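Local coordinates for Glyoxalase/bleomycin resistance protein/dioxygenase (Catenulispora acidiphila, PDB 4G6X) that belongs to the glyoxalase/bleomycin resistance (vicinal oxygen chelate) superfamily and may act as a dioxygenase, at residues Val52-Pro57 with Asp61-Val66; Gln37-Ser42 with Asp139-Asn144; Asp107-Glu112 with Pro132-Ile137. One frame throughout, in Å; residues are numbered along the deposited sequence.

Contact 1. Residues Val52-Pro57 with Asp61-Val66; sequences VKADVP and DRWLTV
D55 and R62 form a salt bridge across two antiparallel strands of a beta hairpin. The guanidinium grips the carboxylate side-on with two nitrogens. R62 NE reaches D55 OD1 on its syn side at 2.9 Å, nearly straight at 173°. R62 NH1 meets D55 OD2 from above the carboxylate plane, also at 2.9 Å. The two planes are 35° apart. Bends at chi2 and chi3 turn the guanidinium toward D55, and L64 CD2 covers one of its faces. NH1 also bonds to E41.

The backbones are held closely: V56 N and W63 O pair at 2.9 Å, and W63 N and V56 O at 2.8 Å. Further on, K53 and A54 both face T65 in a classic beta bulge. A54 O takes a firm bond from T65 N at 2.8 Å. K53 N gives T65 O a good bond, while A54 N makes only weak ones. T65 OG1 pairs with Q76.

L64, T65 and V66 are buried; V52, K53, D55, V56 and P57 are exposed to solvent. V52 and V66 meet loosely because their side chains diverge. Helix 37-46 packs against V52 and L64. Strand 76-81 bonds to the far side of strand 61-67, leaving 51-58 outermost in this chain's sheet.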
ATOM      1  N   VAL A  52     -12.799   9.499  -7.419  1.00 32.09           N
ATOM      2  CA  VAL A  52     -13.483   8.413  -6.658  1.00 32.55           C
ATOM      3  C   VAL A  52     -13.793   7.226  -7.582  1.00 30.56           C
ATOM      4  O   VAL A  52     -14.261   7.422  -8.719  1.00 31.35           O
ATOM      5  CB  VAL A  52     -14.773   8.924  -5.986  1.00 34.83           C
ATOM      6  CG1 VAL A  52     -15.574   7.753  -5.400  1.00 34.16           C
ATOM      7  CG2 VAL A  52     -14.407   9.935  -4.910  1.00 40.63           C
ATOM      8  N   LYS A  53     -13.421   6.016  -7.168  1.00 30.45           N
ATOM      9  CA  LYS A  53     -13.671   4.804  -7.904  1.00 31.75           C
ATOM     10  C   LYS A  53     -14.839   4.047  -7.292  1.00 33.46           C
ATOM     11  O   LYS A  53     -15.807   3.748  -7.945  1.00 34.59           O
ATOM     12  CB  LYS A  53     -12.423   3.943  -7.939  1.00 31.72           C
ATOM     13  CG  LYS A  53     -12.584   2.644  -8.628  1.00 32.44           C
ATOM     14  CD  LYS A  53     -12.827   2.913 -10.124  1.00 37.98           C
ATOM     15  CE  LYS A  53     -12.530   1.654 -10.905  1.00 42.98           C
ATOM     16  NZ  LYS A  53     -12.666   1.915 -12.361  1.00 43.75           N
ATOM     17  N   ALA A  54     -14.768   3.769  -6.014  1.00 30.99           N
ATOM     18  CA  ALA A  54     -15.842   3.121  -5.318  1.00 27.72           C
ATOM     19  C   ALA A  54     -16.123   3.878  -3.987  1.00 27.44           C
ATOM     20  O   ALA A  54     -15.191   4.285  -3.249  1.00 30.67           O
ATOM     21  CB  ALA A  54     -15.520   1.669  -5.057  1.00 31.22           C
ATOM     22  N   ASP A  55     -17.413   4.013  -3.710  1.00 29.01           N
ATOM     23  CA  ASP A  55     -17.890   4.546  -2.428  1.00 28.35           C
ATOM     24  C   ASP A  55     -19.116   3.788  -2.009  1.00 31.03           C
ATOM     25  O   ASP A  55     -20.194   4.003  -2.538  1.00 30.74           O
ATOM     26  CB  ASP A  55     -18.227   6.001  -2.612  1.00 28.49           C
ATOM     27  CG  ASP A  55     -18.574   6.736  -1.281  1.00 32.10           C
ATOM     28  OD1 ASP A  55     -18.581   6.134  -0.183  1.00 32.52           O
ATOM     29  OD2 ASP A  55     -18.882   7.934  -1.399  1.00 33.82           O
ATOM     30  N   VAL A  56     -18.960   2.851  -1.057  1.00 30.94           N
ATOM     31  CA  VAL A  56     -20.017   1.924  -0.718  1.00 38.11           C
ATOM     32  C   VAL A  56     -20.134   1.886   0.797  1.00 34.32           C
ATOM     33  O   VAL A  56     -19.124   1.809   1.469  1.00 35.43           O
ATOM     34  CB  VAL A  56     -19.603   0.497  -1.176  1.00 38.93           C
ATOM     35  CG1 VAL A  56     -20.783  -0.452  -1.031  1.00 51.11           C
ATOM     36  CG2 VAL A  56     -19.046   0.515  -2.592  1.00 45.47           C
ATOM     37  N   PRO A  57     -21.348   1.922   1.339  1.00 38.87           N
ATOM     38  CA  PRO A  57     -21.397   1.890   2.812  1.00 45.69           C
ATOM     39  C   PRO A  57     -21.103   0.512   3.342  1.00 47.32           C
ATOM     40  O   PRO A  57     -21.468  -0.485   2.733  1.00 49.40           O
ATOM     41  CB  PRO A  57     -22.834   2.304   3.146  1.00 50.25           C
ATOM     42  CG  PRO A  57     -23.413   2.779   1.877  1.00 48.19           C
ATOM     43  CD  PRO A  57     -22.668   2.159   0.745  1.00 44.60           C
ATOM     44  N   ASP A  61     -19.032   3.091   8.378  1.00 44.20           N
ATOM     45  CA  ASP A  61     -17.999   3.701   7.528  1.00 43.79           C
ATOM     46  C   ASP A  61     -18.261   3.289   6.074  1.00 40.04           C
ATOM     47  O   ASP A  61     -19.300   2.689   5.735  1.00 44.94           O
ATOM     48  CB  ASP A  61     -16.583   3.297   7.956  1.00 38.85           C
ATOM     49  CG  ASP A  61     -16.325   3.566   9.461  1.00 44.49           C
ATOM     50  OD1 ASP A  61     -16.351   4.736   9.870  1.00 44.40           O
ATOM     51  OD2 ASP A  61     -16.080   2.603  10.176  1.00 41.73           O
ATOM     52  N   ARG A  62     -17.334   3.717   5.238  1.00 42.43           N
ATOM     53  CA  ARG A  62     -17.394   3.443   3.845  1.00 35.05           C
ATOM     54  C   ARG A  62     -16.218   2.676   3.381  1.00 32.39           C
ATOM     55  O   ARG A  62     -15.085   2.908   3.815  1.00 31.59           O
ATOM     56  CB  ARG A  62     -17.339   4.776   3.074  1.00 35.60           C
ATOM     57  CG  ARG A  62     -18.461   5.689   3.414  1.00 39.29           C
ATOM     58  CD  ARG A  62     -17.973   7.106   3.477  1.00 40.03           C
ATOM     59  NE  ARG A  62     -17.856   7.655   2.149  1.00 35.07           N
ATOM     60  CZ  ARG A  62     -17.482   8.907   1.906  1.00 37.19           C
ATOM     61  NH1 ARG A  62     -17.464   9.360   0.657  1.00 38.73           N
ATOM     62  NH2 ARG A  62     -17.088   9.703   2.898  1.00 36.61           N
ATOM     63  N   TRP A  63     -16.460   1.841   2.346  1.00 28.77           N
ATOM     64  CA  TRP A  63     -15.395   1.391   1.495  1.00 28.97           C
ATOM     65  C   TRP A  63     -15.244   2.449   0.455  1.00 31.09           C
ATOM     66  O   TRP A  63     -16.105   2.614  -0.368  1.00 33.37           O
ATOM     67  CB  TRP A  63     -15.791   0.063   0.805  1.00 29.93           C
ATOM     68  CG  TRP A  63     -14.764  -0.441  -0.175  1.00 30.20           C
ATOM     69  CD1 TRP A  63     -14.710  -0.236  -1.556  1.00 31.76           C
ATOM     70  CD2 TRP A  63     -13.611  -1.266   0.125  1.00 31.10           C
ATOM     71  NE1 TRP A  63     -13.620  -0.861  -2.088  1.00 32.00           N
ATOM     72  CE2 TRP A  63     -12.929  -1.501  -1.139  1.00 31.55           C
ATOM     73  CE3 TRP A  63     -13.131  -1.875   1.279  1.00 35.09           C
ATOM     74  CZ2 TRP A  63     -11.771  -2.268  -1.213  1.00 33.83           C
ATOM     75  CZ3 TRP A  63     -11.958  -2.645   1.194  1.00 38.80           C
ATOM     76  CH2 TRP A  63     -11.312  -2.849  -0.020  1.00 35.35           C
ATOM     77  N   LEU A  64     -14.146   3.185   0.533  1.00 27.64           N
ATOM     78  CA  LEU A  64     -13.893   4.341  -0.326  1.00 28.10           C
ATOM     79  C   LEU A  64     -12.541   4.200  -0.985  1.00 27.60           C
ATOM     80  O   LEU A  64     -11.476   4.247  -0.295  1.00 29.01           O
ATOM     81  CB  LEU A  64     -13.904   5.552   0.602  1.00 24.74           C
ATOM     82  CG  LEU A  64     -13.598   6.876  -0.087  1.00 29.41           C
ATOM     83  CD1 LEU A  64     -14.617   7.179  -1.189  1.00 31.74           C
ATOM     84  CD2 LEU A  64     -13.501   7.996   0.982  1.00 31.72           C
ATOM     85  N   THR A  65     -12.529   4.062  -2.317  1.00 27.24           N
ATOM     86  CA  THR A  65     -11.284   3.994  -3.010  1.00 25.64           C
ATOM     87  C   THR A  65     -11.230   5.114  -4.033  1.00 26.79           C
ATOM     88  O   THR A  65     -12.256   5.542  -4.542  1.00 30.08           O
ATOM     89  CB  THR A  65     -11.072   2.660  -3.723  1.00 27.82           C
ATOM     90  OG1 THR A  65     -12.140   2.493  -4.664  1.00 28.47           O
ATOM     91  CG2 THR A  65     -11.108   1.542  -2.736  1.00 29.17           C
ATOM     92  N   VAL A  66     -10.007   5.526  -4.331  1.00 27.15           N
ATOM     93  CA  VAL A  66      -9.727   6.470  -5.424  1.00 29.32           C
ATOM     94  C   VAL A  66      -8.690   5.928  -6.407  1.00 28.90           C
ATOM     95  O   VAL A  66      -7.958   4.985  -6.131  1.00 29.69           O
ATOM     96  CB  VAL A  66      -9.266   7.838  -4.844  1.00 29.88           C
ATOM     97  CG1 VAL A  66     -10.343   8.460  -3.940  1.00 27.76           C
ATOM     98  CG2 VAL A  66      -7.914   7.757  -4.146  1.00 30.58           C
TER

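Contact 2. Residues Gln37-Ser42 with Asp139-Asn144; sequences QAKAES and DDTCGN
K39 reaches from helix 37-46 to T141 in the loop 139-144. CB leaves the helix in the direction of the loop. With CG anti to the backbone N (chi1 178°), the chain runs on that way. CG lies 3.7 Å from T141 OG1 and also brushes C142 SG. CD is 3.6 Å from both T141 OG1 and T141 O. The bend at chi3 (52°) then carries the end of the chain closer to that oxygen. CE comes to 3.3 Å from T141 O, and NZ gives T141 O a hydrogen bond of 2.8 Å, tilted 21° from the carbonyl plane. NZ also makes a salt bridge with D35, so the ammonium ties the loop to the residues just before the helix.

Beside this polar arm the contact is apolar. C142 SG rests on A40, 3.8 Å from A40 CB.

The loop carries its own bracing. D140 OD1 accepts from C142 N at 2.8 Å, an Asx turn, and also from N144 N. The two donors come from opposite faces of the carboxylate. D139 OD1 makes another Asx turn with T141 N.

Y44 of helix 37-46 bonds to D140 OD2. The loop connects the antiparallel neighbours 134-139 and 145-150 of the second sheet. V34 of strand 29-34 packs on both A40 and C142. The contact thus joins the two beta-alpha-beta-beta-beta halves of the vicinal oxygen chelate fold.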
ATOM      1  N   GLN A  37     -12.994  10.090   6.933  1.00 25.61           N
ATOM      2  CA  GLN A  37     -13.126   9.792   5.472  1.00 25.10           C
ATOM      3  C   GLN A  37     -13.677  10.919   4.636  1.00 28.64           C
ATOM      4  O   GLN A  37     -13.338  10.943   3.455  1.00 29.80           O
ATOM      5  CB  GLN A  37     -13.930   8.541   5.194  1.00 27.12           C
ATOM      6  CG  GLN A  37     -13.281   7.314   5.771  1.00 27.66           C
ATOM      7  CD  GLN A  37     -14.094   6.021   5.470  1.00 29.14           C
ATOM      8  OE1 GLN A  37     -15.199   5.828   6.005  1.00 30.63           O
ATOM      9  NE2 GLN A  37     -13.567   5.157   4.585  1.00 28.38           N
ATOM     10  N   ALA A  38     -14.587  11.734   5.160  1.00 28.54           N
ATOM     11  CA  ALA A  38     -15.085  12.879   4.402  1.00 28.99           C
ATOM     12  C   ALA A  38     -13.989  13.890   4.134  1.00 29.00           C
ATOM     13  O   ALA A  38     -13.852  14.433   3.027  1.00 27.87           O
ATOM     14  CB  ALA A  38     -16.285  13.500   5.094  1.00 29.47           C
ATOM     15  N   LYS A  39     -13.191  14.211   5.158  1.00 29.66           N
ATOM     16  CA  LYS A  39     -12.027  15.059   4.933  1.00 29.20           C
ATOM     17  C   LYS A  39     -11.073  14.459   3.885  1.00 30.26           C
ATOM     18  O   LYS A  39     -10.564  15.161   2.969  1.00 28.16           O
ATOM     19  CB  LYS A  39     -11.261  15.323   6.247  1.00 25.41           C
ATOM     20  CG  LYS A  39     -10.003  16.154   6.090  1.00 25.04           C
ATOM     21  CD  LYS A  39      -9.383  16.651   7.412  1.00 26.80           C
ATOM     22  CE  LYS A  39      -9.200  15.461   8.374  1.00 25.77           C
ATOM     23  NZ  LYS A  39      -8.482  15.868   9.619  1.00 26.42           N
ATOM     24  N   ALA A  40     -10.836  13.151   3.999  1.00 27.04           N
ATOM     25  CA  ALA A  40      -9.914  12.488   3.091  1.00 30.52           C
ATOM     26  C   ALA A  40     -10.438  12.533   1.646  1.00 27.20           C
ATOM     27  O   ALA A  40      -9.637  12.788   0.722  1.00 26.37           O
ATOM     28  CB  ALA A  40      -9.715  11.043   3.522  1.00 30.47           C
ATOM     29  N   GLU A  41     -11.727  12.269   1.477  1.00 29.32           N
ATOM     30  CA  GLU A  41     -12.303  12.343   0.121  1.00 27.36           C
ATOM     31  C   GLU A  41     -12.043  13.722  -0.490  1.00 29.97           C
ATOM     32  O   GLU A  41     -11.584  13.839  -1.642  1.00 32.36           O
ATOM     33  CB  GLU A  41     -13.792  12.068   0.122  1.00 29.79           C
ATOM     34  CG  GLU A  41     -14.305  12.071  -1.315  1.00 34.40           C
ATOM     35  CD  GLU A  41     -15.777  11.779  -1.459  1.00 45.46           C
ATOM     36  OE1 GLU A  41     -16.451  11.504  -0.462  1.00 43.14           O
ATOM     37  OE2 GLU A  41     -16.261  11.862  -2.609  1.00 48.58           O
ATOM     38  N   SER A  42     -12.361  14.747   0.293  1.00 28.07           N
ATOM     39  CA  SER A  42     -12.176  16.149  -0.120  1.00 33.20           C
ATOM     40  C   SER A  42     -10.727  16.457  -0.476  1.00 32.03           C
ATOM     41  O   SER A  42     -10.455  17.164  -1.433  1.00 31.04           O
ATOM     42  CB  SER A  42     -12.594  17.091   1.036  1.00 34.10           C
ATOM     43  OG  SER A  42     -12.225  18.449   0.764  1.00 38.48           O
ATOM     44  N   ASP A 139       1.713  17.008   3.910  1.00 29.60           N
ATOM     45  CA  ASP A 139       0.754  16.633   4.973  1.00 30.07           C
ATOM     46  C   ASP A 139      -0.628  16.411   4.308  1.00 28.30           C
ATOM     47  O   ASP A 139      -1.197  17.341   3.659  1.00 27.89           O
ATOM     48  CB  ASP A 139       0.724  17.750   5.998  1.00 30.43           C
ATOM     49  CG  ASP A 139      -0.295  17.535   7.115  1.00 33.35           C
ATOM     50  OD1 ASP A 139      -0.991  16.522   7.184  1.00 29.77           O
ATOM     51  OD2 ASP A 139      -0.369  18.473   7.939  1.00 31.77           O
ATOM     52  N   ASP A 140      -1.178  15.202   4.436  1.00 29.31           N
ATOM     53  CA  ASP A 140      -2.490  14.931   3.861  1.00 26.22           C
ATOM     54  C   ASP A 140      -3.695  15.464   4.614  1.00 24.05           C
ATOM     55  O   ASP A 140      -4.845  15.257   4.178  1.00 26.68           O
ATOM     56  CB  ASP A 140      -2.686  13.439   3.468  1.00 26.62           C
ATOM     57  CG  ASP A 140      -2.996  12.556   4.616  1.00 31.00           C
ATOM     58  OD1 ASP A 140      -2.902  12.980   5.784  1.00 26.71           O
ATOM     59  OD2 ASP A 140      -3.332  11.362   4.363  1.00 27.09           O
ATOM     60  N   THR A 141      -3.451  16.140   5.781  1.00 24.77           N
ATOM     61  CA  THR A 141      -4.468  16.644   6.707  1.00 24.19           C
ATOM     62  C   THR A 141      -5.162  15.579   7.546  1.00 25.60           C
ATOM     63  O   THR A 141      -5.962  15.916   8.387  1.00 26.81           O
ATOM     64  CB  THR A 141      -5.533  17.600   6.096  1.00 27.94           C
ATOM     65  OG1 THR A 141      -6.500  16.908   5.291  1.00 29.96           O
ATOM     66  CG2 THR A 141      -4.851  18.701   5.232  1.00 29.73           C
ATOM     67  N   CYS A 142      -4.888  14.315   7.226  1.00 25.56           N
ATOM     68  CA  CYS A 142      -5.598  13.156   7.754  1.00 27.45           C
ATOM     69  C   CYS A 142      -4.744  12.305   8.718  1.00 28.04           C
ATOM     70  O   CYS A 142      -5.129  11.166   9.013  1.00 25.96           O
ATOM     71  CB  CYS A 142      -6.109  12.243   6.631  1.00 26.62           C
ATOM     72  SG  CYS A 142      -7.268  13.111   5.536  1.00 30.56           S
ATOM     73  N   GLY A 143      -3.603  12.826   9.167  1.00 26.05           N
ATOM     74  CA  GLY A 143      -2.677  12.140  10.038  1.00 27.42           C
ATOM     75  C   GLY A 143      -1.485  11.451   9.375  1.00 24.97           C
ATOM     76  O   GLY A 143      -0.729  10.749  10.044  1.00 26.92           O
ATOM     77  N   ASN A 144      -1.294  11.655   8.064  1.00 25.49           N
ATOM     78  CA  ASN A 144      -0.189  11.064   7.305  1.00 26.38           C
ATOM     79  C   ASN A 144       0.696  12.096   6.599  1.00 27.87           C
ATOM     80  O   ASN A 144       0.229  13.215   6.211  1.00 30.04           O
ATOM     81  CB  ASN A 144      -0.690  10.121   6.232  1.00 27.73           C
ATOM     82  CG  ASN A 144      -1.682   9.125   6.712  1.00 27.77           C
ATOM     83  OD1 ASN A 144      -2.874   9.194   6.381  1.00 30.44           O
ATOM     84  ND2 ASN A 144      -1.225   8.170   7.499  1.00 24.79           N
TER

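Contact 3. Residues Asp107-Glu112 with Pro132-Ile137; sequences DDIAAE and PVVTAI
I109 lays its terminal methyl over one face of the flat peptide group between T135 and A136. I109 CD1 is 3.6 Å from T135 C and 3.5 Å from A136 N, so it stands above the C-N bond. At the V134-T135 peptide I109 CD1 is off the oxygen, above the plane and beyond its edge, 3.5 Å from V134 O. This is helix-on-sheet packing. The chain order around it, one strand, a helix and three strands, is the beta-alpha-beta-beta-beta pattern of the vicinal oxygen chelate fold.

A single isoleucine carries the contact. CG1 is anti to the backbone N (chi1 -162°), and CD1 continues the chain in an extended form. That brings I109 CD1 down onto the strand, where it also touches A136 CB at 4.0 Å. V134 and A136 both point to the helix, while T135 between them points away and bonds through its hydroxyl to Q125.

L148 of strand 145-150 and P127 of strand 123-129 also pack on I109, so it is buried. Its backbone N pairs with Q150. At the exposed start of the segment, D107 makes a salt bridge with R26 of the second subunit.

D108 is the N-cap of helix 109-118. D108 OD1 accepts from A111 N at 3.1 Å, met 70° out of the carboxylate plane.

I109 CG2, placed between the backbone N and the carbonyl carbon, meets V134 CG1 at 3.7 Å, the closest side-chain pair across the contact.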
ATOM      1  N   ASP A 107       5.537  12.959 -12.955  1.00 43.90           N
ATOM      2  CA  ASP A 107       6.493  13.262 -14.021  1.00 53.89           C
ATOM      3  C   ASP A 107       7.334  14.521 -13.749  1.00 52.23           C
ATOM      4  O   ASP A 107       8.513  14.528 -14.118  1.00 48.32           O
ATOM      5  CB  ASP A 107       5.755  13.441 -15.353  1.00 59.79           C
ATOM      6  CG  ASP A 107       5.071  12.158 -15.827  1.00 74.11           C
ATOM      7  OD1 ASP A 107       5.696  11.064 -15.721  1.00 72.10           O
ATOM      8  OD2 ASP A 107       3.904  12.257 -16.298  1.00 81.36           O
ATOM      9  N   ASP A 108       6.740  15.546 -13.113  1.00 47.30           N
ATOM     10  CA  ASP A 108       7.396  16.837 -12.860  1.00 51.99           C
ATOM     11  C   ASP A 108       7.051  17.311 -11.459  1.00 45.71           C
ATOM     12  O   ASP A 108       6.031  17.948 -11.248  1.00 47.25           O
ATOM     13  CB  ASP A 108       6.923  17.868 -13.899  1.00 51.59           C
ATOM     14  CG  ASP A 108       7.658  19.208 -13.802  1.00 59.05           C
ATOM     15  OD1 ASP A 108       8.341  19.491 -12.770  1.00 53.82           O
ATOM     16  OD2 ASP A 108       7.544  19.981 -14.799  1.00 60.66           O
ATOM     17  N   ILE A 109       7.927  17.009 -10.512  1.00 46.92           N
ATOM     18  CA  ILE A 109       7.684  17.292  -9.097  1.00 43.54           C
ATOM     19  C   ILE A 109       7.707  18.792  -8.794  1.00 46.08           C
ATOM     20  O   ILE A 109       6.982  19.280  -7.945  1.00 42.41           O
ATOM     21  CB  ILE A 109       8.686  16.502  -8.217  1.00 43.75           C
ATOM     22  CG1 ILE A 109       8.213  16.401  -6.763  1.00 38.69           C
ATOM     23  CG2 ILE A 109      10.073  17.120  -8.250  1.00 47.21           C
ATOM     24  CD1 ILE A 109       8.982  15.338  -6.015  1.00 41.32           C
ATOM     25  N   ALA A 110       8.522  19.532  -9.529  1.00 45.39           N
ATOM     26  CA  ALA A 110       8.549  20.980  -9.372  1.00 45.17           C
ATOM     27  C   ALA A 110       7.184  21.580  -9.645  1.00 47.26           C
ATOM     28  O   ALA A 110       6.682  22.408  -8.871  1.00 46.04           O
ATOM     29  CB  ALA A 110       9.590  21.602 -10.318  1.00 50.32           C
ATOM     30  N   ALA A 111       6.614  21.176 -10.776  1.00 47.76           N
ATOM     31  CA  ALA A 111       5.316  21.637 -11.225  1.00 49.28           C
ATOM     32  C   ALA A 111       4.261  21.257 -10.220  1.00 46.73           C
ATOM     33  O   ALA A 111       3.400  22.052  -9.851  1.00 43.46           O
ATOM     34  CB  ALA A 111       4.991  20.992 -12.560  1.00 50.63           C
ATOM     35  N   GLU A 112       4.303  20.001  -9.778  1.00 46.85           N
ATOM     36  CA  GLU A 112       3.283  19.538  -8.860  1.00 43.96           C
ATOM     37  C   GLU A 112       3.391  20.193  -7.455  1.00 42.82           C
ATOM     38  O   GLU A 112       2.373  20.589  -6.864  1.00 40.06           O
ATOM     39  CB  GLU A 112       3.303  18.012  -8.815  1.00 44.28           C
ATOM     40  CG  GLU A 112       2.104  17.391  -8.101  1.00 48.94           C
ATOM     41  CD  GLU A 112       0.767  17.526  -8.824  1.00 53.00           C
ATOM     42  OE1 GLU A 112       0.694  18.075  -9.960  1.00 59.97           O
ATOM     43  OE2 GLU A 112      -0.247  17.072  -8.240  1.00 55.74           O
ATOM     44  N   PRO A 132      18.924   9.091  -7.347  1.00 65.11           N
ATOM     45  CA  PRO A 132      18.098   8.478  -8.392  1.00 63.69           C
ATOM     46  C   PRO A 132      16.692   9.064  -8.473  1.00 62.88           C
ATOM     47  O   PRO A 132      16.042   8.937  -9.512  1.00 57.08           O
ATOM     48  CB  PRO A 132      18.002   7.018  -7.946  1.00 63.46           C
ATOM     49  CG  PRO A 132      18.057   7.094  -6.459  1.00 65.32           C
ATOM     50  CD  PRO A 132      18.932   8.273  -6.117  1.00 64.73           C
ATOM     51  N   VAL A 133      16.214   9.672  -7.380  1.00 59.16           N
ATOM     52  CA  VAL A 133      14.880  10.299  -7.366  1.00 58.53           C
ATOM     53  C   VAL A 133      14.957  11.653  -6.728  1.00 50.29           C
ATOM     54  O   VAL A 133      15.843  11.912  -5.913  1.00 56.19           O
ATOM     55  CB  VAL A 133      13.830   9.494  -6.579  1.00 58.31           C
ATOM     56  CG1 VAL A 133      13.297   8.347  -7.429  1.00 62.23           C
ATOM     57  CG2 VAL A 133      14.413   9.010  -5.253  1.00 57.73           C
ATOM     58  N   VAL A 134      14.029  12.505  -7.144  1.00 45.81           N
ATOM     59  CA  VAL A 134      13.741  13.783  -6.491  1.00 45.16           C
ATOM     60  C   VAL A 134      12.448  13.566  -5.727  1.00 44.72           C
ATOM     61  O   VAL A 134      11.515  12.998  -6.281  1.00 41.39           O
ATOM     62  CB  VAL A 134      13.543  14.909  -7.511  1.00 48.15           C
ATOM     63  CG1 VAL A 134      13.318  16.238  -6.808  1.00 48.25           C
ATOM     64  CG2 VAL A 134      14.759  14.972  -8.436  1.00 54.49           C
ATOM     65  N   THR A 135      12.420  13.971  -4.461  1.00 41.33           N
ATOM     66  CA  THR A 135      11.247  13.701  -3.602  1.00 41.36           C
ATOM     67  C   THR A 135      10.754  14.987  -2.939  1.00 40.77           C
ATOM     68  O   THR A 135      11.488  15.972  -2.807  1.00 40.56           O
ATOM     69  CB  THR A 135      11.542  12.686  -2.472  1.00 39.84           C
ATOM     70  OG1 THR A 135      12.461  13.243  -1.515  1.00 45.41           O
ATOM     71  CG2 THR A 135      12.068  11.418  -3.003  1.00 42.92           C
ATOM     72  N   ALA A 136       9.483  14.960  -2.533  1.00 36.79           N
ATOM     73  CA  ALA A 136       8.872  15.991  -1.684  1.00 35.83           C
ATOM     74  C   ALA A 136       7.917  15.296  -0.720  1.00 34.35           C
ATOM     75  O   ALA A 136       7.413  14.214  -1.022  1.00 33.49           O
ATOM     76  CB  ALA A 136       8.115  17.040  -2.494  1.00 43.07           C
ATOM     77  N   ILE A 137       7.646  15.927   0.414  1.00 33.56           N
ATOM     78  CA  ILE A 137       6.759  15.316   1.411  1.00 31.52           C
ATOM     79  C   ILE A 137       5.695  16.325   1.830  1.00 31.47           C
ATOM     80  O   ILE A 137       6.013  17.475   2.167  1.00 32.74           O
ATOM     81  CB  ILE A 137       7.541  14.812   2.612  1.00 34.07           C
ATOM     82  CG1 ILE A 137       8.515  13.730   2.156  1.00 39.96           C
ATOM     83  CG2 ILE A 137       6.584  14.267   3.693  1.00 33.28           C
ATOM     84  CD1 ILE A 137       9.405  13.226   3.248  1.00 46.03           C
TER

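In the fold
Contacts 1 and 2 touch, with centres 14 Å apart. Helix 37-46 links them: E41 OE1 and R62 NH1 form a salt bridge of 2.6 Å, and Q37 NE2 is 2.8 Å from R62 O, probably a hydrogen bond. Contact 3 lies on the other side of the chain's centre, with its centre 28 Å from that of contact 1 and 21 Å from that of contact 2. It does not touch contact 1, the nearest atoms being about 13 Å apart, but its strand runs directly into the loop of contact 2. A glycerol, probably from crystallisation, lies about 4 Å from the side chain of W63 in contact 1; such molecules often mark pockets.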